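Local atomic coordinates of aldo-keto reductase 1 (Coptotermes gestroi, PDB entry 5KET), a protein that binds NADP and probably works as an oxidoreductase of the aldo-keto reductase family, built on a TIM barrel. Residues A[188-193]-A[213-218]; A[251-256]-A[306-311]. All blocks are in the same frame, centred on the assembly; numbering follows the deposited sequence.

Contact 1 (188-193 with 213-218) is the buried start of two neighbouring parallel strands in the barrel wall, its centre about 13 Å from the centre of the chain. Contact 2 (251-256 with 306-311) packs two helices farther out, with its centre about 24 Å from that point. They follow one another along the chain. The centres of contact 1 and contact 2 stand about 28 Å apart. The nearest atoms of contact 1 and contact 2 are about 14 Å apart, without touching. Neither Cys-218 nor Val-253 reaches the bound NADP: the side chain of Cys-218 in contact 1 is about 7 Å from it, that of Val-253 in contact 2 about 11 Å. Cys-218 also lies about 5 Å from the side chain of NADP-binding Asp-53.

Contact 1 of 2, residues A[188-193]-A[213-218]; sequences IRPANL and LDITVC
Thr-216 reaches Ala-191 twice: its OG1 donates to Ala-191 O at 3.0 Å, meeting an in-plane lone pair of the carbonyl at a C=O...donor angle of 140°, while its backbone N gives the same oxygen a weak, longer bond. With chi1 at 67°, OG1 stands between the backbone N and the carbonyl carbon, within reach of the Ala-191 carbonyl just ahead of the neighbouring strand. A valine here would probably leave Ala-191 O with just the weak backbone bond from this segment. Parallel pairing then runs on: Leu-193 N donates to Thr-216 O at 2.7 Å, and Leu-193 O accepts from Cys-218 N at 2.8 Å. Asn-192 and Thr-216 share one face of the sheet, Leu-193 and Val-217 the other. Just before the second strand, Ile-215 packs back on the first segment: CG2 meets Leu-193 CB at 4.1 Å and CD1 meets Pro-190 CB at 4.4 Å. At the outer end Arg-189 lays CD beside Leu-213 O. Asp-214, with positive phi, is the C-prime residue of a Schellman motif that ends helix 204-212 and turns the chain into the second strand. The contact joins the two parallel strands of the barrel's beta-alpha-beta unit 192-196, 204-212, 216-220: Leu-193 and Val-217 lean on helix 204-212, Leu-193 and Ile-215 touch Ile-179 of helix 176-185, and strand 166-172 pairs with Ala-191 and Asn-192.

Contact 2 of 2, residues A[251-256]-A[306-311]; sequences PVVLKI and DELDSL
Glu-307 brings the one flat group of this contact, a carboxylate whose OE2 is turned toward the end of Ile-256. OE2 lies 4.0 Å from Ile-256 CG1; its closer approach to CD1 is doubtful, because that methyl is also modelled too near Val-252 O. No aromatic ring takes part, and the rest of the interface is aliphatic. Val-252 meets both leucines from the more open side. Its CG1 touches Leu-308 CD2 at 3.7 Å and Leu-311 CD1 at 3.6 Å, while CB and CG2 run alongside Leu-311 CD2, the two side chains sliding past each other in opposite directions. The valine puts CG1 anti to its backbone N (chi1 160°), which turns that methyl against both leucines at once. Val-253 adds CG2 from the buried flank, 3.5 Å from Leu-311 CD1, and crosses Leu-308 at about a right angle. The leucine methyls thus occupy the space between two nearly antiparallel helices, whose segment axes make 162° and approach to 9.9 Å. Deeper in, Val-253 and Ile-256 rest on Val-267 of helix 264-273, and Leu-308 and Ile-256 meet Leu-300. Asp-250 takes the backbone N of Val-252 in a hydrogen bond at the start of the helix and touches Leu-311. No hydrogen bond or salt bridge joins the two segments, so helix 251-260, which comes before barrel strand 278-279, and helix 302-310, which comes after it, are held together by the fit of branched aliphatic side chains, with the glutamate at the rim.

Contact 1 of 2, residues A[188-193]-A[213-218]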
ATOM      1  N   ILE A 188      16.754   4.532 -11.960  1.00 53.71           N
ATOM      2  CA  ILE A 188      16.520   3.355 -11.131  1.00 54.18           C
ATOM      3  C   ILE A 188      15.035   3.023 -11.230  1.00 57.00           C
ATOM      4  O   ILE A 188      14.193   3.813 -10.787  1.00 54.91           O
ATOM      5  CB  ILE A 188      16.915   3.591  -9.665  1.00 52.15           C
ATOM      6  CG1 ILE A 188      18.428   3.788  -9.542  1.00 54.04           C
ATOM      7  CG2 ILE A 188      16.411   2.450  -8.782  1.00 49.32           C
ATOM      8  CD1 ILE A 188      18.861   4.312  -8.183  1.00 50.67           C
ATOM      9  N   ARG A 189      14.716   1.866 -11.807  1.00 56.60           N
ATOM     10  CA  ARG A 189      13.341   1.526 -12.101  1.00 52.35           C
ATOM     11  C   ARG A 189      12.520   1.349 -10.817  1.00 42.03           C
ATOM     12  O   ARG A 189      13.070   1.012  -9.760  1.00 37.34           O
ATOM     13  CB  ARG A 189      13.287   0.254 -12.949  1.00 60.22           C
ATOM     14  CG  ARG A 189      11.920  -0.392 -13.089  1.00 66.53           C
ATOM     15  CD  ARG A 189      11.845  -1.241 -14.340  1.00 71.79           C
ATOM     16  NE  ARG A 189      13.164  -1.526 -14.880  1.00 76.70           N
ATOM     17  CZ  ARG A 189      13.389  -1.860 -16.141  1.00 82.89           C
ATOM     18  NH1 ARG A 189      12.379  -1.929 -17.002  1.00 84.64           N
ATOM     19  NH2 ARG A 189      14.628  -2.108 -16.551  1.00 84.66           N
ATOM     20  N   PRO A 190      11.222   1.630 -10.866  1.00 39.41           N
ATOM     21  CA  PRO A 190      10.348   1.305  -9.737  1.00 38.58           C
ATOM     22  C   PRO A 190      10.516  -0.142  -9.291  1.00 47.93           C
ATOM     23  O   PRO A 190      10.493  -1.066 -10.109  1.00 55.50           O
ATOM     24  CB  PRO A 190       8.939   1.553 -10.307  1.00 29.49           C
ATOM     25  CG  PRO A 190       9.139   2.433 -11.502  1.00 29.68           C
ATOM     26  CD  PRO A 190      10.580   2.575 -11.796  1.00 33.26           C
ATOM     27  N   ALA A 191      10.694  -0.332  -7.996  1.00 46.38           N
ATOM     28  CA  ALA A 191      10.809  -1.677  -7.450  1.00 48.30           C
ATOM     29  C   ALA A 191       9.459  -2.312  -7.175  1.00 50.38           C
ATOM     30  O   ALA A 191       9.330  -3.542  -7.255  1.00 56.42           O
ATOM     31  CB  ALA A 191      11.628  -1.655  -6.162  1.00 51.62           C
ATOM     32  N   ASN A 192       8.450  -1.507  -6.863  1.00 46.85           N
ATOM     33  CA  ASN A 192       7.178  -2.040  -6.396  1.00 44.72           C
ATOM     34  C   ASN A 192       6.073  -1.046  -6.718  1.00 39.66           C
ATOM     35  O   ASN A 192       6.274   0.167  -6.624  1.00 38.79           O
ATOM     36  CB  ASN A 192       7.228  -2.330  -4.886  1.00 47.31           C
ATOM     37  CG  ASN A 192       5.870  -2.688  -4.310  1.00 46.76           C
ATOM     38  OD1 ASN A 192       5.394  -3.810  -4.474  1.00 50.64           O
ATOM     39  ND2 ASN A 192       5.255  -1.742  -3.605  1.00 41.17           N
ATOM     40  N   LEU A 193       4.923  -1.571  -7.130  1.00 35.64           N
ATOM     41  CA  LEU A 193       3.704  -0.799  -7.313  1.00 31.29           C
ATOM     42  C   LEU A 193       2.693  -1.262  -6.281  1.00 34.77           C
ATOM     43  O   LEU A 193       2.455  -2.466  -6.146  1.00 40.34           O
ATOM     44  CB  LEU A 193       3.128  -1.001  -8.712  1.00 30.59           C
ATOM     45  CG  LEU A 193       1.733  -0.376  -8.882  1.00 26.99           C
ATOM     46  CD1 LEU A 193       1.812   1.128  -8.718  1.00 26.39           C
ATOM     47  CD2 LEU A 193       1.101  -0.777 -10.192  1.00 25.25           C
ATOM     48  N   LEU A 213       7.613  -5.431 -16.820  1.00 39.43           N
ATOM     49  CA  LEU A 213       8.719  -4.538 -16.523  1.00 40.70           C
ATOM     50  C   LEU A 213       9.391  -4.888 -15.201  1.00 45.24           C
ATOM     51  O   LEU A 213      10.059  -4.033 -14.609  1.00 51.82           O
ATOM     52  CB  LEU A 213       8.226  -3.087 -16.534  1.00 39.24           C
ATOM     53  CG  LEU A 213       7.610  -2.622 -17.872  1.00 38.09           C
ATOM     54  CD1 LEU A 213       6.746  -1.385 -17.688  1.00 32.09           C
ATOM     55  CD2 LEU A 213       8.693  -2.451 -18.950  1.00 35.32           C
ATOM     56  N   ASP A 214       9.240  -6.138 -14.747  1.00 43.83           N
ATOM     57  CA  ASP A 214       9.876  -6.645 -13.518  1.00 43.71           C
ATOM     58  C   ASP A 214       9.560  -5.738 -12.326  1.00 48.07           C
ATOM     59  O   ASP A 214      10.407  -5.462 -11.469  1.00 48.43           O
ATOM     60  CB  ASP A 214      11.385  -6.824 -13.702  1.00 36.72           C
ATOM     61  N   ILE A 215       8.318  -5.267 -12.285  1.00 45.08           N
ATOM     62  CA  ILE A 215       7.807  -4.426 -11.213  1.00 45.09           C
ATOM     63  C   ILE A 215       6.827  -5.251 -10.409  1.00 45.09           C
ATOM     64  O   ILE A 215       5.851  -5.784 -10.965  1.00 44.36           O
ATOM     65  CB  ILE A 215       7.137  -3.161 -11.761  1.00 50.20           C
ATOM     66  CG1 ILE A 215       8.124  -2.348 -12.616  1.00 54.28           C
ATOM     67  CG2 ILE A 215       6.516  -2.330 -10.625  1.00 48.25           C
ATOM     68  CD1 ILE A 215       7.457  -1.234 -13.443  1.00 56.02           C
ATOM     69  N   THR A 216       7.072  -5.364  -9.111  1.00 45.84           N
ATOM     70  CA  THR A 216       6.272  -6.227  -8.259  1.00 44.79           C
ATOM     71  C   THR A 216       5.086  -5.463  -7.685  1.00 43.13           C
ATOM     72  O   THR A 216       5.207  -4.293  -7.304  1.00 46.05           O
ATOM     73  CB  THR A 216       7.137  -6.799  -7.143  1.00 45.14           C
ATOM     74  OG1 THR A 216       7.539  -5.739  -6.271  1.00 43.85           O
ATOM     75  CG2 THR A 216       8.373  -7.436  -7.744  1.00 48.45           C
ATOM     76  N   VAL A 217       3.938  -6.129  -7.630  1.00 37.08           N
ATOM     77  CA  VAL A 217       2.676  -5.510  -7.247  1.00 34.06           C
ATOM     78  C   VAL A 217       2.361  -5.907  -5.812  1.00 39.78           C
ATOM     79  O   VAL A 217       2.122  -7.084  -5.522  1.00 44.83           O
ATOM     80  CB  VAL A 217       1.537  -5.917  -8.188  1.00 33.06           C
ATOM     81  CG1 VAL A 217       0.224  -5.326  -7.703  1.00 29.17           C
ATOM     82  CG2 VAL A 217       1.829  -5.478  -9.614  1.00 39.83           C
ATOM     83  N   CYS A 218       2.343  -4.937  -4.906  1.00 43.01           N
ATOM     84  CA  CYS A 218       1.835  -5.172  -3.566  1.00 45.97           C
ATOM     85  C   CYS A 218       0.370  -4.768  -3.523  1.00 50.42           C
ATOM     86  O   CYS A 218       0.005  -3.678  -3.975  1.00 46.94           O
ATOM     87  CB  CYS A 218       2.620  -4.393  -2.516  1.00 49.70           C
ATOM     88  SG  CYS A 218       1.837  -4.479  -0.896  1.00 50.74           S
TER

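Contact 2 of 2, residues A[251-256]-A[306-311]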
ATOM      1  N   PRO A 251     -20.276 -16.296  -1.384  1.00 53.50           N
ATOM      2  CA  PRO A 251     -20.410 -17.754  -1.221  1.00 58.41           C
ATOM      3  C   PRO A 251     -19.307 -18.533  -1.905  1.00 61.59           C
ATOM      4  O   PRO A 251     -18.901 -19.596  -1.404  1.00 67.57           O
ATOM      5  CB  PRO A 251     -21.779 -18.068  -1.847  1.00 54.64           C
ATOM      6  CG  PRO A 251     -22.440 -16.774  -2.090  1.00 51.10           C
ATOM      7  CD  PRO A 251     -21.512 -15.650  -1.837  1.00 51.17           C
ATOM      8  N   VAL A 252     -18.813 -18.042  -3.042  1.00 53.26           N
ATOM      9  CA  VAL A 252     -17.694 -18.699  -3.710  1.00 50.51           C
ATOM     10  C   VAL A 252     -16.518 -18.834  -2.755  1.00 51.37           C
ATOM     11  O   VAL A 252     -15.986 -19.933  -2.559  1.00 59.07           O
ATOM     12  CB  VAL A 252     -17.302 -17.936  -4.988  1.00 51.95           C
ATOM     13  CG1 VAL A 252     -15.879 -18.292  -5.400  1.00 53.96           C
ATOM     14  CG2 VAL A 252     -18.296 -18.246  -6.113  1.00 51.27           C
ATOM     15  N   VAL A 253     -16.131 -17.735  -2.104  1.00 44.67           N
ATOM     16  CA  VAL A 253     -14.948 -17.815  -1.255  1.00 41.39           C
ATOM     17  C   VAL A 253     -15.219 -18.656  -0.013  1.00 43.31           C
ATOM     18  O   VAL A 253     -14.322 -19.350   0.485  1.00 38.85           O
ATOM     19  CB  VAL A 253     -14.441 -16.411  -0.879  1.00 41.30           C
ATOM     20  CG1 VAL A 253     -13.031 -16.508  -0.310  1.00 38.65           C
ATOM     21  CG2 VAL A 253     -14.467 -15.471  -2.088  1.00 33.15           C
ATOM     22  N   LEU A 254     -16.449 -18.641   0.501  1.00 42.94           N
ATOM     23  CA  LEU A 254     -16.758 -19.492   1.649  1.00 46.91           C
ATOM     24  C   LEU A 254     -16.757 -20.961   1.267  1.00 47.54           C
ATOM     25  O   LEU A 254     -16.264 -21.806   2.030  1.00 48.63           O
ATOM     26  CB  LEU A 254     -18.105 -19.101   2.250  1.00 46.17           C
ATOM     27  CG  LEU A 254     -18.100 -17.749   2.967  1.00 47.39           C
ATOM     28  CD1 LEU A 254     -19.500 -17.327   3.359  1.00 45.37           C
ATOM     29  CD2 LEU A 254     -17.192 -17.834   4.171  1.00 50.56           C
ATOM     30  N   LYS A 255     -17.292 -21.283   0.086  1.00 41.82           N
ATOM     31  CA  LYS A 255     -17.229 -22.653  -0.403  1.00 51.89           C
ATOM     32  C   LYS A 255     -15.786 -23.134  -0.493  1.00 55.90           C
ATOM     33  O   LYS A 255     -15.457 -24.230  -0.024  1.00 63.65           O
ATOM     34  CB  LYS A 255     -17.926 -22.766  -1.760  1.00 47.98           C
ATOM     35  N   ILE A 256     -14.902 -22.309  -1.064  1.00 52.78           N
ATOM     36  CA  ILE A 256     -13.497 -22.703  -1.167  1.00 54.11           C
ATOM     37  C   ILE A 256     -12.852 -22.744   0.217  1.00 54.79           C
ATOM     38  O   ILE A 256     -11.948 -23.553   0.462  1.00 55.54           O
ATOM     39  CB  ILE A 256     -12.729 -21.775  -2.137  1.00 51.66           C
ATOM     40  CG1 ILE A 256     -13.022 -22.115  -3.604  1.00 49.94           C
ATOM     41  CG2 ILE A 256     -11.237 -21.943  -1.971  1.00 51.96           C
ATOM     42  CD1 ILE A 256     -14.248 -21.510  -4.183  1.00 48.74           C
ATOM     43  N   ASP A 306      -9.969 -20.346 -10.649  1.00 78.46           N
ATOM     44  CA  ASP A 306     -10.804 -19.781 -11.700  1.00 83.52           C
ATOM     45  C   ASP A 306     -12.197 -19.426 -11.223  1.00 79.16           C
ATOM     46  O   ASP A 306     -12.843 -18.574 -11.839  1.00 82.22           O
ATOM     47  CB  ASP A 306     -10.933 -20.718 -12.893  1.00 89.75           C
ATOM     48  CG  ASP A 306      -9.608 -21.156 -13.443  1.00 97.89           C
ATOM     49  OD1 ASP A 306      -9.237 -22.305 -13.176  1.00102.39           O
ATOM     50  OD2 ASP A 306      -8.942 -20.359 -14.136  1.00101.77           O
ATOM     51  N   GLU A 307     -12.699 -20.078 -10.173  1.00 71.92           N
ATOM     52  CA  GLU A 307     -13.886 -19.546  -9.519  1.00 64.77           C
ATOM     53  C   GLU A 307     -13.576 -18.205  -8.867  1.00 58.27           C
ATOM     54  O   GLU A 307     -14.374 -17.265  -8.954  1.00 60.89           O
ATOM     55  CB  GLU A 307     -14.421 -20.532  -8.484  1.00 66.79           C
ATOM     56  CG  GLU A 307     -14.535 -21.965  -8.967  1.00 70.61           C
ATOM     57  CD  GLU A 307     -14.611 -22.947  -7.808  1.00 72.77           C
ATOM     58  OE1 GLU A 307     -13.928 -23.994  -7.844  1.00 75.99           O
ATOM     59  OE2 GLU A 307     -15.352 -22.658  -6.845  1.00 69.29           O
ATOM     60  N   LEU A 308     -12.409 -18.088  -8.227  1.00 51.28           N
ATOM     61  CA  LEU A 308     -12.012 -16.799  -7.669  1.00 50.31           C
ATOM     62  C   LEU A 308     -11.746 -15.779  -8.767  1.00 49.36           C
ATOM     63  O   LEU A 308     -12.000 -14.581  -8.577  1.00 44.28           O
ATOM     64  CB  LEU A 308     -10.782 -16.965  -6.771  1.00 49.24           C
ATOM     65  CG  LEU A 308     -10.961 -17.911  -5.577  1.00 51.96           C
ATOM     66  CD1 LEU A 308      -9.756 -17.873  -4.655  1.00 52.98           C
ATOM     67  CD2 LEU A 308     -12.247 -17.623  -4.802  1.00 48.54           C
ATOM     68  N   ASP A 309     -11.240 -16.226  -9.919  1.00 49.95           N
ATOM     69  CA  ASP A 309     -11.077 -15.313 -11.040  1.00 50.77           C
ATOM     70  C   ASP A 309     -12.426 -14.807 -11.542  1.00 47.33           C
ATOM     71  O   ASP A 309     -12.532 -13.653 -11.975  1.00 44.00           O
ATOM     72  CB  ASP A 309     -10.294 -15.994 -12.168  1.00 56.30           C
ATOM     73  CG  ASP A 309      -8.799 -16.099 -11.876  1.00 58.07           C
ATOM     74  OD1 ASP A 309      -8.308 -15.412 -10.952  1.00 54.96           O
ATOM     75  OD2 ASP A 309      -8.111 -16.866 -12.585  1.00 60.07           O
ATOM     76  N   SER A 310     -13.468 -15.644 -11.482  1.00 43.06           N
ATOM     77  CA  SER A 310     -14.783 -15.202 -11.935  1.00 44.09           C
ATOM     78  C   SER A 310     -15.333 -14.083 -11.064  1.00 43.45           C
ATOM     79  O   SER A 310     -16.148 -13.277 -11.529  1.00 43.38           O
ATOM     80  CB  SER A 310     -15.761 -16.376 -11.964  1.00 45.35           C
ATOM     81  OG  SER A 310     -15.525 -17.212 -13.085  1.00 47.18           O
ATOM     82  N   LEU A 311     -14.895 -14.009  -9.810  1.00 43.31           N
ATOM     83  CA  LEU A 311     -15.442 -13.021  -8.896  1.00 45.14           C
ATOM     84  C   LEU A 311     -15.030 -11.604  -9.255  1.00 46.98           C
ATOM     85  O   LEU A 311     -15.668 -10.654  -8.788  1.00 54.34           O
ATOM     86  CB  LEU A 311     -14.996 -13.341  -7.475  1.00 43.36           C
ATOM     87  CG  LEU A 311     -15.598 -14.615  -6.888  1.00 43.97           C
ATOM     88  CD1 LEU A 311     -15.043 -14.807  -5.491  1.00 47.56           C
ATOM     89  CD2 LEU A 311     -17.117 -14.552  -6.940  1.00 37.99           C
TER